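Local structure of CalS10 (Micromonospora echinospora, 6UK5) at residues L82-A87 and A103-T108; L121-N126 and G213-F218; A132-A137 and E221-A226; V152-W157 and T242-F247. The protein binds S-adenosylmethionine and probably transfers its methyl group to an amino pentose during the biosynthesis of calicheamicin. All blocks are in the same frame, centred on the assembly; numbering follows the deposited sequence.

Contact 1. Residues L82-A87 and A103-T108. With SAM (S-adenosylmethionine), chain D.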
loop_
_atom_site.group_PDB
_atom_site.type_symbol
_atom_site.label_atom_id
_atom_site.label_comp_id
_atom_site.label_asym_id
_atom_site.label_seq_id
_atom_site.Cartn_x
_atom_site.Cartn_y
_atom_site.Cartn_z
ATOM N N LEU A 82 0.066 20.903 24.199
ATOM C CA LEU A 82 1.003 21.853 23.615
ATOM C C LEU A 82 1.585 21.206 22.368
ATOM O O LEU A 82 2.084 20.078 22.429
ATOM C CB LEU A 82 2.096 22.222 24.627
ATOM C CG LEU A 82 3.074 23.376 24.382
ATOM C CD1 LEU A 82 4.019 23.071 23.234
ATOM C CD2 LEU A 82 2.343 24.691 24.141
ATOM N N GLU A 83 1.513 21.911 21.243
ATOM C CA GLU A 83 1.819 21.320 19.947
ATOM C C GLU A 83 2.241 22.420 18.985
ATOM O O GLU A 83 1.640 23.496 18.964
ATOM C CB GLU A 83 0.614 20.551 19.392
ATOM C CG GLU A 83 0.799 20.019 17.980
ATOM C CD GLU A 83 1.971 19.074 17.848
ATOM O OE1 GLU A 83 2.389 18.480 18.864
ATOM O OE2 GLU A 83 2.479 18.934 16.719
ATOM N N LEU A 84 3.274 22.140 18.192
ATOM C CA LEU A 84 3.799 23.134 17.267
ATOM C C LEU A 84 3.176 23.030 15.880
ATOM O O LEU A 84 2.879 24.057 15.261
ATOM C CB LEU A 84 5.319 23.001 17.148
ATOM C CG LEU A 84 5.985 24.074 16.284
ATOM C CD1 LEU A 84 5.869 25.436 16.957
ATOM C CD2 LEU A 84 7.437 23.735 16.000
ATOM N N ALA A 85 2.977 21.819 15.373
ATOM C CA ALA A 85 2.407 21.653 14.041
ATOM C C ALA A 85 0.909 21.920 14.098
ATOM O O ALA A 85 0.184 21.175 14.768
ATOM C CB ALA A 85 2.677 20.250 13.512
ATOM N N PRO A 86 0.399 22.951 13.416
ATOM C CA PRO A 86 -1.034 23.260 13.542
ATOM C C PRO A 86 -1.932 22.243 12.871
ATOM O O PRO A 86 -3.099 22.116 13.267
ATOM C CB PRO A 86 -1.169 24.641 12.887
ATOM C CG PRO A 86 0.047 24.821 12.046
ATOM C CD PRO A 86 1.105 23.868 12.501
ATOM N N ALA A 87 -1.432 21.507 11.877
ATOM C CA ALA A 87 -2.238 20.451 11.278
ATOM C C ALA A 87 -2.542 19.357 12.290
ATOM O O ALA A 87 -3.658 18.831 12.328
ATOM C CB ALA A 87 -1.530 19.872 10.056
ATOM N N ALA A 103 -0.919 26.254 20.831
ATOM C CA ALA A 103 0.131 26.215 19.827
ATOM C C ALA A 103 1.400 26.759 20.466
ATOM O O ALA A 103 1.389 27.843 21.057
ATOM C CB ALA A 103 -0.248 27.042 18.601
ATOM N N GLY A 104 2.489 26.011 20.357
ATOM C CA GLY A 104 3.698 26.428 21.041
ATOM C C GLY A 104 4.882 25.590 20.628
ATOM O O GLY A 104 4.750 24.559 19.962
ATOM N N ASP A 105 6.052 26.062 21.042
ATOM C CA ASP A 105 7.309 25.358 20.851
ATOM C C ASP A 105 7.770 24.764 22.172
ATOM O O ASP A 105 7.814 25.456 23.195
ATOM C CB ASP A 105 8.381 26.290 20.285
ATOM C CG ASP A 105 9.560 25.534 19.705
ATOM O OD1 ASP A 105 10.015 24.561 20.345
ATOM O OD2 ASP A 105 10.026 25.906 18.606
ATOM N N MET A 106 8.104 23.477 22.136
ATOM C CA MET A 106 8.601 22.785 23.314
ATOM C C MET A 106 9.775 23.512 23.954
ATOM O O MET A 106 9.915 23.503 25.183
ATOM C CB MET A 106 9.026 21.380 22.885
ATOM C CG MET A 106 9.248 20.384 23.981
ATOM S SD MET A 106 9.721 18.756 23.332
ATOM C CE MET A 106 9.677 18.966 21.550
ATOM N N ARG A 107 10.620 24.155 23.145
ATOM C CA ARG A 107 11.824 24.804 23.653
ATOM C C ARG A 107 11.567 26.140 24.350
ATOM O O ARG A 107 12.468 26.635 25.035
ATOM C CB ARG A 107 12.830 25.003 22.510
ATOM C CG ARG A 107 13.126 23.734 21.702
ATOM C CD ARG A 107 13.683 24.029 20.304
ATOM N NE ARG A 107 12.661 24.331 19.305
ATOM C CZ ARG A 107 12.870 24.306 17.990
ATOM N NH1 ARG A 107 14.069 23.996 17.508
ATOM N NH2 ARG A 107 11.883 24.595 17.151
ATOM N N THR A 108 10.383 26.738 24.196
ATOM C CA THR A 108 10.167 28.117 24.636
ATOM C C THR A 108 8.812 28.411 25.265
ATOM O O THR A 108 8.632 29.531 25.751
ATOM C CB THR A 108 10.385 29.106 23.475
ATOM O OG1 THR A 108 9.599 28.715 22.341
ATOM C CG2 THR A 108 11.861 29.229 23.123
HETATM N N SAM D . 2.262 12.538 21.632
HETATM C CA SAM D . 2.230 12.415 20.210
HETATM C C SAM D . 1.648 11.043 19.750
HETATM O O SAM D . 2.062 10.003 20.321
HETATM O OXT SAM D . 0.808 11.087 18.830
HETATM C CB SAM D . 3.642 12.604 19.637
HETATM C CG SAM D . 3.504 12.976 18.171
HETATM S SD SAM D . 5.117 12.626 17.438
HETATM C CE SAM D . 4.669 12.473 15.716
HETATM C "C5'" SAM D . 6.049 14.205 17.413
HETATM C "C4'" SAM D . 5.270 15.519 17.554
HETATM O "O4'" SAM D . 6.147 16.516 18.108
HETATM C "C3'" SAM D . 4.737 16.089 16.236
HETATM O "O3'" SAM D . 3.315 16.014 16.192
HETATM C "C2'" SAM D . 5.204 17.558 16.226
HETATM O "O2'" SAM D . 4.137 18.451 15.926
HETATM C "C1'" SAM D . 5.723 17.776 17.647
HETATM N N9 SAM D . 6.848 18.697 17.747
HETATM C C8 SAM D . 8.075 18.589 17.141
HETATM N N7 SAM D . 8.923 19.528 17.479
HETATM C C5 SAM D . 8.211 20.309 18.374
HETATM C C6 SAM D . 8.551 21.456 19.117
HETATM N N6 SAM D . 9.734 22.071 19.034
HETATM N N1 SAM D . 7.619 21.964 19.952
HETATM C C2 SAM D . 6.426 21.366 20.024
HETATM N N3 SAM D . 5.987 20.291 19.365
HETATM C C4 SAM D . 6.931 19.808 18.553
#
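G104 is flanked by L82 and L84. L82 brings both of its branches to the glycine: CD1 lies 3.7 Å from G104 O, and CD2 lies 3.8 Å from G104 CA. L84 has CG anti to its backbone N (chi1 -175°), which places CD1 3.3 Å from G104 O. Between them the backbones join: G104 N donates to E83 O at 3.0 Å, reaching it from above the carbonyl plane.

L84 CD2 also sits against one face of the adenine, 4.0 Å from SAM C6, while M106 CE covers the opposite face. The adenine edge is read by two bonds. M106 N donates to SAM N1 at 2.7 Å, and SAM N6 donates to D105 OD1 at 2.8 Å. R107 grips the D105 carboxylate side-on, NE to OD1 and NH2 to OD2. With an alanine in place of D105, the adenine amino group would probably lose its acceptor, and NE and NH2 of R107 their carboxylate.

E83 OE1 accepts from G64 N, but OE2 is modelled too close to SAM O2' to settle the bonding there. An acidic residue closing the second strand and facing the ribose is typical of the Rossmann-like SAM-binding fold.

Contact 2. Residues L121-N126 and G213-F218. With SAM (S-adenosylmethionine), chain D.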
loop_
_atom_site.group_PDB
_atom_site.type_symbol
_atom_site.label_atom_id
_atom_site.label_comp_id
_atom_site.label_asym_id
_atom_site.label_seq_id
_atom_site.Cartn_x
_atom_site.Cartn_y
_atom_site.Cartn_z
ATOM N N LEU A 121 5.783 12.137 24.912
ATOM C CA LEU A 121 5.762 10.720 24.591
ATOM C C LEU A 121 5.953 10.484 23.097
ATOM O O LEU A 121 5.817 11.391 22.271
ATOM C CB LEU A 121 4.438 10.082 25.047
ATOM C CG LEU A 121 3.964 10.481 26.447
ATOM C CD1 LEU A 121 2.509 10.081 26.662
ATOM C CD2 LEU A 121 4.855 9.889 27.529
ATOM N N PHE A 122 6.269 9.229 22.771
ATOM C CA PHE A 122 6.500 8.785 21.396
ATOM C C PHE A 122 7.648 9.561 20.750
ATOM O O PHE A 122 7.559 10.007 19.604
ATOM C CB PHE A 122 5.218 8.895 20.561
ATOM C CG PHE A 122 5.165 7.964 19.365
ATOM C CD1 PHE A 122 6.011 6.870 19.260
ATOM C CD2 PHE A 122 4.250 8.187 18.349
ATOM C CE1 PHE A 122 5.950 6.027 18.172
ATOM C CE2 PHE A 122 4.186 7.343 17.253
ATOM C CZ PHE A 122 5.040 6.262 17.166
ATOM N N THR A 123 8.747 9.709 21.496
ATOM C CA THR A 123 9.996 10.266 20.970
ATOM C C THR A 123 9.819 11.689 20.448
ATOM O O THR A 123 10.495 12.100 19.503
ATOM C CB THR A 123 10.584 9.380 19.863
ATOM O OG1 THR A 123 9.830 9.547 18.653
ATOM C CG2 THR A 123 10.564 7.912 20.279
ATOM N N ALA A 124 8.905 12.451 21.050
ATOM C CA ALA A 124 8.650 13.805 20.569
ATOM C C ALA A 124 9.870 14.698 20.762
ATOM O O ALA A 124 10.190 15.519 19.893
ATOM C CB ALA A 124 7.433 14.393 21.283
ATOM N N VAL A 125 10.570 14.548 21.887
ATOM C CA VAL A 125 11.714 15.408 22.167
ATOM C C VAL A 125 12.841 15.180 21.171
ATOM O O VAL A 125 13.654 16.080 20.930
ATOM C CB VAL A 125 12.201 15.179 23.609
ATOM C CG1 VAL A 125 12.999 13.884 23.702
ATOM C CG2 VAL A 125 13.053 16.349 24.074
ATOM N N ASN A 126 12.912 13.998 20.571
ATOM C CA ASN A 126 14.011 13.674 19.671
ATOM C C ASN A 126 13.819 14.228 18.266
ATOM O O ASN A 126 14.620 13.913 17.380
ATOM C CB ASN A 126 14.208 12.161 19.627
ATOM C CG ASN A 126 14.480 11.580 21.000
ATOM O OD1 ASN A 126 13.567 11.109 21.676
ATOM N ND2 ASN A 126 15.735 11.633 21.430
ATOM N N GLY A 213 12.217 13.543 7.681
ATOM C CA GLY A 213 12.360 13.990 9.058
ATOM C C GLY A 213 13.662 13.508 9.657
ATOM O O GLY A 213 14.242 12.509 9.222
ATOM N N LEU A 214 14.134 14.246 10.658
ATOM C CA LEU A 214 15.352 13.910 11.379
ATOM C C LEU A 214 14.977 13.598 12.819
ATOM O O LEU A 214 14.342 14.421 13.487
ATOM C CB LEU A 214 16.391 15.039 11.378
ATOM C CG LEU A 214 17.072 15.479 10.084
ATOM C CD1 LEU A 214 18.292 16.342 10.427
ATOM C CD2 LEU A 214 17.465 14.300 9.214
ATOM N N LEU A 215 15.386 12.426 13.297
ATOM C CA LEU A 215 15.243 12.056 14.699
ATOM C C LEU A 215 16.643 11.941 15.283
ATOM O O LEU A 215 17.463 11.159 14.791
ATOM C CB LEU A 215 14.484 10.737 14.826
ATOM C CG LEU A 215 13.721 10.434 16.114
ATOM C CD1 LEU A 215 12.554 11.384 16.311
ATOM C CD2 LEU A 215 13.232 8.993 16.082
ATOM N N THR A 216 16.910 12.715 16.329
ATOM C CA THR A 216 18.224 12.789 16.951
ATOM C C THR A 216 18.190 12.167 18.341
ATOM O O THR A 216 17.429 12.613 19.207
ATOM C CB THR A 216 18.703 14.240 17.017
ATOM O OG1 THR A 216 18.737 14.794 15.695
ATOM C CG2 THR A 216 20.090 14.313 17.633
ATOM N N MET A 217 19.012 11.141 18.549
ATOM C CA MET A 217 19.123 10.510 19.855
ATOM C C MET A 217 19.882 11.410 20.829
ATOM O O MET A 217 20.723 12.223 20.435
ATOM C CB MET A 217 19.871 9.181 19.763
ATOM C CG MET A 217 19.924 8.427 21.086
ATOM S SD MET A 217 21.061 7.040 21.047
ATOM C CE MET A 217 22.575 7.939 21.405
ATOM N N PHE A 218 19.591 11.237 22.116
ATOM C CA PHE A 218 20.396 11.792 23.193
ATOM C C PHE A 218 20.759 10.662 24.146
ATOM O O PHE A 218 20.079 9.636 24.213
ATOM C CB PHE A 218 19.646 12.913 23.908
ATOM C CG PHE A 218 19.188 13.998 22.981
ATOM C CD1 PHE A 218 20.103 14.861 22.398
ATOM C CD2 PHE A 218 17.848 14.125 22.652
ATOM C CE1 PHE A 218 19.689 15.855 21.530
ATOM C CE2 PHE A 218 17.422 15.113 21.781
ATOM C CZ PHE A 218 18.344 15.980 21.216
HETATM N N SAM D . 2.262 12.538 21.632
HETATM C CA SAM D . 2.230 12.415 20.210
HETATM C C SAM D . 1.648 11.043 19.750
HETATM O O SAM D . 2.062 10.003 20.321
HETATM O OXT SAM D . 0.808 11.087 18.830
HETATM C CB SAM D . 3.642 12.604 19.637
HETATM C CG SAM D . 3.504 12.976 18.171
HETATM S SD SAM D . 5.117 12.626 17.438
HETATM C CE SAM D . 4.669 12.473 15.716
HETATM C "C5'" SAM D . 6.049 14.205 17.413
HETATM C "C4'" SAM D . 5.270 15.519 17.554
HETATM O "O4'" SAM D . 6.147 16.516 18.108
HETATM C "C3'" SAM D . 4.737 16.089 16.236
HETATM O "O3'" SAM D . 3.315 16.014 16.192
HETATM C "C2'" SAM D . 5.204 17.558 16.226
HETATM O "O2'" SAM D . 4.137 18.451 15.926
HETATM C "C1'" SAM D . 5.723 17.776 17.647
HETATM N N9 SAM D . 6.848 18.697 17.747
HETATM C C8 SAM D . 8.075 18.589 17.141
HETATM N N7 SAM D . 8.923 19.528 17.479
HETATM C C5 SAM D . 8.211 20.309 18.374
HETATM C C6 SAM D . 8.551 21.456 19.117
HETATM N N6 SAM D . 9.734 22.071 19.034
HETATM N N1 SAM D . 7.619 21.964 19.952
HETATM C C2 SAM D . 6.426 21.366 20.024
HETATM N N3 SAM D . 5.987 20.291 19.365
HETATM C C4 SAM D . 6.931 19.808 18.553
#
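The loop after strand 115-120, which borders the SAM pocket, is pinned to the end of strand 206-216 by two bonds between N126 and T216. T216 N donates to N126 O at 2.8 Å, nearly straight (166°) and in the carbonyl plane. In return N126 ND2 donates to T216 O at 3.0 Å. T216 O lies in the amide plane of N126, while ND2 is tilted from the plane of the T216 carbonyl. The asparagine reaches it with CG anti to its own carbonyl carbon (chi1 -58°).

F218 closes over this pair. T216 O lies over one ring face, toward the rim, and CD2 comes 3.5 Å from N126 ND2. V125 O meets the same ring at its edge. One residue earlier in the strand, L215 CD1 packs 3.8 Å from N126 CB and also touches T123 OG1, the side chains of L215 and T123 crossing at about a right angle. Earlier in the loop F122 CB lies 3.4 Å from SAM O.

The N126 amide has further partners: W156 N donates to OD1, and ND2 bonds to Y223 OH. A leucine in place of N126 would probably leave T216 O and W156 N without these mates and loosen the loop's hold.

The junction lies between two sheets. M134 of helix 131-143 packs on V125 and F218, L153 of strand 149-153 touches V125, and Y223 comes from helix 220-229.

Contact 3. Residues A132-A137 and E221-A226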
loop_
_atom_site.group_PDB
_atom_site.type_symbol
_atom_site.label_atom_id
_atom_site.label_comp_id
_atom_site.label_asym_id
_atom_site.label_seq_id
_atom_site.Cartn_x
_atom_site.Cartn_y
_atom_site.Cartn_z
ATOM N N ALA A 132 21.508 21.094 23.200
ATOM C CA ALA A 132 21.094 22.348 23.822
ATOM C C ALA A 132 19.591 22.558 23.708
ATOM O O ALA A 132 18.973 23.121 24.619
ATOM C CB ALA A 132 21.841 23.522 23.189
ATOM N N GLU A 133 18.984 22.107 22.608
ATOM C CA GLU A 133 17.548 22.292 22.430
ATOM C C GLU A 133 16.763 21.385 23.369
ATOM O O GLU A 133 15.786 21.819 23.990
ATOM C CB GLU A 133 17.169 22.038 20.971
ATOM C CG GLU A 133 17.646 23.141 20.024
ATOM C CD GLU A 133 17.195 22.930 18.587
ATOM O OE1 GLU A 133 16.745 21.813 18.256
ATOM O OE2 GLU A 133 17.294 23.880 17.783
ATOM N N MET A 134 17.179 20.124 23.491
ATOM C CA MET A 134 16.515 19.210 24.414
ATOM C C MET A 134 16.597 19.718 25.847
ATOM O O MET A 134 15.636 19.592 26.614
ATOM C CB MET A 134 17.137 17.820 24.298
ATOM C CG MET A 134 16.654 16.814 25.334
ATOM S SD MET A 134 17.650 16.850 26.845
ATOM C CE MET A 134 19.235 16.300 26.223
ATOM N N ARG A 135 17.739 20.294 26.230
ATOM C CA ARG A 135 17.873 20.820 27.585
ATOM C C ARG A 135 16.960 22.015 27.813
ATOM O O ARG A 135 16.447 22.199 28.923
ATOM C CB ARG A 135 19.325 21.201 27.863
ATOM C CG ARG A 135 20.283 20.021 27.901
ATOM C CD ARG A 135 21.731 20.482 27.859
ATOM N NE ARG A 135 22.043 21.386 28.965
ATOM C CZ ARG A 135 22.573 21.014 30.130
ATOM N NH1 ARG A 135 22.863 19.741 30.368
ATOM N NH2 ARG A 135 22.813 21.927 31.063
ATOM N N ALA A 136 16.748 22.840 26.785
ATOM C CA ALA A 136 15.780 23.924 26.906
ATOM C C ALA A 136 14.364 23.378 27.015
ATOM O O ALA A 136 13.566 23.855 27.831
ATOM C CB ALA A 136 15.899 24.869 25.710
ATOM N N ALA A 137 14.039 22.367 26.207
ATOM C CA ALA A 137 12.735 21.720 26.308
ATOM C C ALA A 137 12.529 21.119 27.693
ATOM O O ALA A 137 11.534 21.406 28.367
ATOM C CB ALA A 137 12.609 20.648 25.224
ATOM N N GLU A 221 23.464 9.929 29.759
ATOM C CA GLU A 221 24.225 10.976 30.433
ATOM C C GLU A 221 23.672 12.359 30.115
ATOM O O GLU A 221 23.679 13.255 30.968
ATOM C CB GLU A 221 25.694 10.883 30.014
ATOM C CG GLU A 221 26.657 11.646 30.900
ATOM C CD GLU A 221 28.086 11.193 30.718
ATOM O OE1 GLU A 221 28.563 11.173 29.561
ATOM O OE2 GLU A 221 28.724 10.847 31.738
ATOM N N GLU A 222 23.189 12.553 28.888
ATOM C CA GLU A 222 22.680 13.859 28.486
ATOM C C GLU A 222 21.323 14.136 29.121
ATOM O O GLU A 222 21.087 15.226 29.656
ATOM C CB GLU A 222 22.610 13.929 26.962
ATOM C CG GLU A 222 23.802 14.653 26.348
ATOM C CD GLU A 222 24.146 14.142 24.961
ATOM O OE1 GLU A 222 23.323 13.411 24.370
ATOM O OE2 GLU A 222 25.251 14.455 24.470
ATOM N N TYR A 223 20.412 13.160 29.069
ATOM C CA TYR A 223 19.136 13.308 29.759
ATOM C C TYR A 223 19.347 13.578 31.244
ATOM O O TYR A 223 18.808 14.545 31.795
ATOM C CB TYR A 223 18.274 12.056 29.577
ATOM C CG TYR A 223 17.760 11.803 28.174
ATOM C CD1 TYR A 223 16.843 12.663 27.586
ATOM C CD2 TYR A 223 18.155 10.679 27.459
ATOM C CE1 TYR A 223 16.356 12.429 26.313
ATOM C CE2 TYR A 223 17.672 10.436 26.185
ATOM C CZ TYR A 223 16.771 11.313 25.618
ATOM O OH TYR A 223 16.286 11.076 24.351
ATOM N N ASP A 224 20.119 12.718 31.915
ATOM C CA ASP A 224 20.337 12.882 33.349
ATOM C C ASP A 224 20.856 14.277 33.675
ATOM O O ASP A 224 20.480 14.868 34.694
ATOM C CB ASP A 224 21.316 11.822 33.856
ATOM C CG ASP A 224 20.683 10.456 33.979
ATOM O OD1 ASP A 224 19.436 10.383 34.051
ATOM O OD2 ASP A 224 21.437 9.460 34.015
ATOM N N ALA A 225 21.722 14.821 32.815
ATOM C CA ALA A 225 22.244 16.165 33.038
ATOM C C ALA A 225 21.181 17.225 32.775
ATOM O O ALA A 225 21.136 18.252 33.462
ATOM C CB ALA A 225 23.470 16.406 32.156
ATOM N N ALA A 226 20.321 17.001 31.778
ATOM C CA ALA A 226 19.288 17.984 31.470
ATOM C C ALA A 226 18.239 18.053 32.575
ATOM O O ALA A 226 17.783 19.145 32.935
ATOM C CB ALA A 226 18.635 17.652 30.129
HETATM O O HOH W 1 22.570 17.368 28.920
HETATM O O HOH W 2 17.905 21.458 31.359
#
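A water joins R135 to the backbone of E222. It donates to E222 O at 2.7 Å and accepts from R135 NH1 at 2.8 Å, in the plane of the guanidinium and at its edge. A225 CB meets the same edge through NH1. A second water donates to both R135 O and A226 O, at 2.9 Å from R135 O. Direct hydrogen bonds between the two helical segments are absent, so these waters carry the polar link.

The apolar part centres on A226. Its CB touches M134 SD at 3.5 Å and R135 CG at 3.6 Å, so the small residue fits between the two longer side chains. M134 leaves its helix with CG anti to the backbone N and then bends at chi2 (-89°) and chi3. This turns CE toward E222, where it lies 4.0 Å from E222 O. The sulfur also makes a Met-aromatic contact with Y223, 5.3 Å from the ring centroid. It approaches the ring obliquely, 54° off the normal. E222 OE1 accepts from T219 N and forms a salt bridge with R190.

The two segment axes approach to 9.8 Å and cross at -39°, running in roughly the same direction. Helices 131-143 and 220-229 pack side by side in this way against the central sheet, as expected of the layered alpha/beta architecture of a Rossmann-like methyltransferase.

Contact 4. Residues V152-W157 and T242-F247. With ACT (acetate ion), chain E.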
loop_
_atom_site.group_PDB
_atom_site.type_symbol
_atom_site.label_atom_id
_atom_site.label_comp_id
_atom_site.label_asym_id
_atom_site.label_seq_id
_atom_site.Cartn_x
_atom_site.Cartn_y
_atom_site.Cartn_z
ATOM N N VAL A 152 7.431 12.827 32.609
ATOM C CA VAL A 152 7.601 11.505 32.019
ATOM C C VAL A 152 7.929 11.686 30.545
ATOM O O VAL A 152 7.261 12.455 29.844
ATOM C CB VAL A 152 6.357 10.613 32.210
ATOM C CG1 VAL A 152 5.811 10.771 33.622
ATOM C CG2 VAL A 152 5.292 10.917 31.174
ATOM N N LEU A 153 8.959 10.983 30.083
ATOM C CA LEU A 153 9.548 11.232 28.775
ATOM C C LEU A 153 9.934 9.909 28.140
ATOM O O LEU A 153 10.722 9.150 28.712
ATOM C CB LEU A 153 10.768 12.146 28.911
ATOM C CG LEU A 153 11.415 12.684 27.638
ATOM C CD1 LEU A 153 11.848 14.120 27.870
ATOM C CD2 LEU A 153 12.599 11.830 27.233
ATOM N N GLU A 154 9.375 9.632 26.962
ATOM C CA GLU A 154 9.735 8.442 26.207
ATOM C C GLU A 154 10.865 8.799 25.251
ATOM O O GLU A 154 10.625 9.519 24.269
ATOM C CB GLU A 154 8.533 7.909 25.438
ATOM C CG GLU A 154 8.784 6.574 24.748
ATOM C CD GLU A 154 7.626 6.142 23.875
ATOM O OE1 GLU A 154 6.567 6.801 23.921
ATOM O OE2 GLU A 154 7.779 5.147 23.136
ATOM N N PRO A 155 12.091 8.335 25.481
ATOM C CA PRO A 155 13.204 8.705 24.606
ATOM C C PRO A 155 13.332 7.780 23.405
ATOM O O PRO A 155 12.857 6.643 23.398
ATOM C CB PRO A 155 14.420 8.561 25.531
ATOM C CG PRO A 155 14.056 7.399 26.389
ATOM C CD PRO A 155 12.550 7.492 26.604
ATOM N N TRP A 156 13.990 8.300 22.375
ATOM C CA TRP A 156 14.392 7.481 21.242
ATOM C C TRP A 156 15.681 6.730 21.545
ATOM O O TRP A 156 16.641 7.302 22.071
ATOM C CB TRP A 156 14.576 8.364 20.004
ATOM C CG TRP A 156 15.141 7.659 18.803
ATOM C CD1 TRP A 156 16.302 7.971 18.152
ATOM C CD2 TRP A 156 14.585 6.532 18.110
ATOM N NE1 TRP A 156 16.501 7.112 17.099
ATOM C CE2 TRP A 156 15.462 6.219 17.051
ATOM C CE3 TRP A 156 13.432 5.759 18.281
ATOM C CZ2 TRP A 156 15.223 5.166 16.168
ATOM C CZ3 TRP A 156 13.197 4.712 17.400
ATOM C CH2 TRP A 156 14.089 4.426 16.360
ATOM N N TRP A 157 15.692 5.443 21.207
ATOM C CA TRP A 157 16.883 4.613 21.241
ATOM C C TRP A 157 16.924 3.892 19.900
ATOM O O TRP A 157 15.908 3.795 19.206
ATOM C CB TRP A 157 16.903 3.581 22.378
ATOM C CG TRP A 157 16.769 4.109 23.785
ATOM C CD1 TRP A 157 15.806 3.771 24.694
ATOM C CD2 TRP A 157 17.602 5.085 24.431
ATOM N NE1 TRP A 157 16.007 4.449 25.873
ATOM C CE2 TRP A 157 17.095 5.269 25.734
ATOM C CE3 TRP A 157 18.727 5.816 24.037
ATOM C CZ2 TRP A 157 17.675 6.153 26.644
ATOM C CZ3 TRP A 157 19.301 6.693 24.942
ATOM C CH2 TRP A 157 18.775 6.854 26.229
ATOM N N THR A 242 6.508 0.091 24.689
ATOM C CA THR A 242 7.005 0.404 23.357
ATOM C C THR A 242 8.318 -0.298 23.043
ATOM O O THR A 242 8.591 -0.585 21.871
ATOM C CB THR A 242 7.199 1.919 23.218
ATOM O OG1 THR A 242 8.177 2.370 24.164
ATOM C CG2 THR A 242 5.890 2.658 23.480
ATOM N N GLY A 243 9.132 -0.575 24.061
ATOM C CA GLY A 243 10.478 -1.076 23.894
ATOM C C GLY A 243 11.549 -0.063 24.233
ATOM O O GLY A 243 12.683 -0.453 24.542
ATOM N N ARG A 244 11.216 1.224 24.187
ATOM C CA ARG A 244 12.162 2.307 24.405
ATOM C C ARG A 244 12.256 2.757 25.856
ATOM O O ARG A 244 12.976 3.719 26.141
ATOM C CB ARG A 244 11.773 3.512 23.545
ATOM C CG ARG A 244 11.665 3.225 22.061
ATOM C CD ARG A 244 11.116 4.437 21.326
ATOM N NE ARG A 244 9.662 4.527 21.426
ATOM C CZ ARG A 244 8.815 3.942 20.580
ATOM N NH1 ARG A 244 9.271 3.223 19.560
ATOM N NH2 ARG A 244 7.507 4.077 20.751
ATOM N N GLY A 245 11.560 2.105 26.773
ATOM C CA GLY A 245 11.631 2.535 28.151
ATOM C C GLY A 245 10.971 3.892 28.338
ATOM O O GLY A 245 10.267 4.410 27.471
ATOM N N LEU A 246 11.220 4.472 29.510
ATOM C CA LEU A 246 10.522 5.684 29.917
ATOM C C LEU A 246 11.291 6.349 31.047
ATOM O O LEU A 246 11.590 5.702 32.054
ATOM C CB LEU A 246 9.096 5.348 30.365
ATOM C CG LEU A 246 8.003 6.407 30.230
ATOM C CD1 LEU A 246 7.566 6.565 28.784
ATOM C CD2 LEU A 246 6.827 6.019 31.113
ATOM N N PHE A 247 11.605 7.632 30.887
ATOM C CA PHE A 247 12.148 8.431 31.978
ATOM C C PHE A 247 10.999 8.996 32.802
ATOM O O PHE A 247 10.020 9.503 32.248
ATOM C CB PHE A 247 13.027 9.566 31.451
ATOM C CG PHE A 247 14.395 9.124 31.013
ATOM C CD1 PHE A 247 15.357 8.774 31.949
ATOM C CD2 PHE A 247 14.716 9.049 29.669
ATOM C CE1 PHE A 247 16.618 8.364 31.552
ATOM C CE2 PHE A 247 15.975 8.638 29.265
ATOM C CZ PHE A 247 16.926 8.295 30.207
HETATM C C ACT E . 5.788 2.432 18.165
HETATM O O ACT E . 5.239 2.715 19.262
HETATM O OXT ACT E . 7.021 2.515 17.928
HETATM C CH3 ACT E . 4.880 1.940 17.020
#
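L153 and F247 form an antiparallel hydrogen-bonded pair in the central sheet, joining strand 149-153 to strand 246-251. L153 N donates to F247 O at 2.8 Å, and F247 N returns the bond to L153 O. An antiparallel strand beside parallel ones is a mark of the Rossmann-like methyltransferase fold.

Beyond this pair R244 reaches across to segment 152-157. Its CB, CG and CD run along P155 O, CB lying 3.3 Å from it. CD also passes 4.0 Å from W156 CE3, and a bend at chi3 (-81°) turns the guanidinium toward E154. NE meets E154 OE2 at 2.6 Å, and NH2 bonds to the same oxygen, forming a salt bridge. T242 OG1 also donates to OE2, from above the carboxylate plane, so three donors hold one oxygen. R244 NH2 also donates to O of an acetate, probably from the crystallisation liquor, and NH1 to its OXT at 2.9 Å. E154 OE1 accepts from F122 N.

Nearer the sheet, P155 CG rests 3.7 Å from F247 CE2.

Contacts 2 and 4 are the buried ones, while contacts 1 and 3 are partly open. Contacts 1 and 4 lie on opposite sides of the chain's centre, yet both reach the same seven-stranded sheet: one at the edge strand 101-103, the other toward the opposite edge. Contacts 1 and 2 share the cofactor and touch through M106 packing on V125. Contact 3 joins two helices; Y223 connects it to contact 2 through N126 and to contact 4 through F247 and P155. Contact 1 reads the adenine by hydrogen bonds and packing, contact 2 pairs an amide with a strand end, contact 3 uses apolar packing and waters, and contact 4 adds a salt bridge to strand pairing.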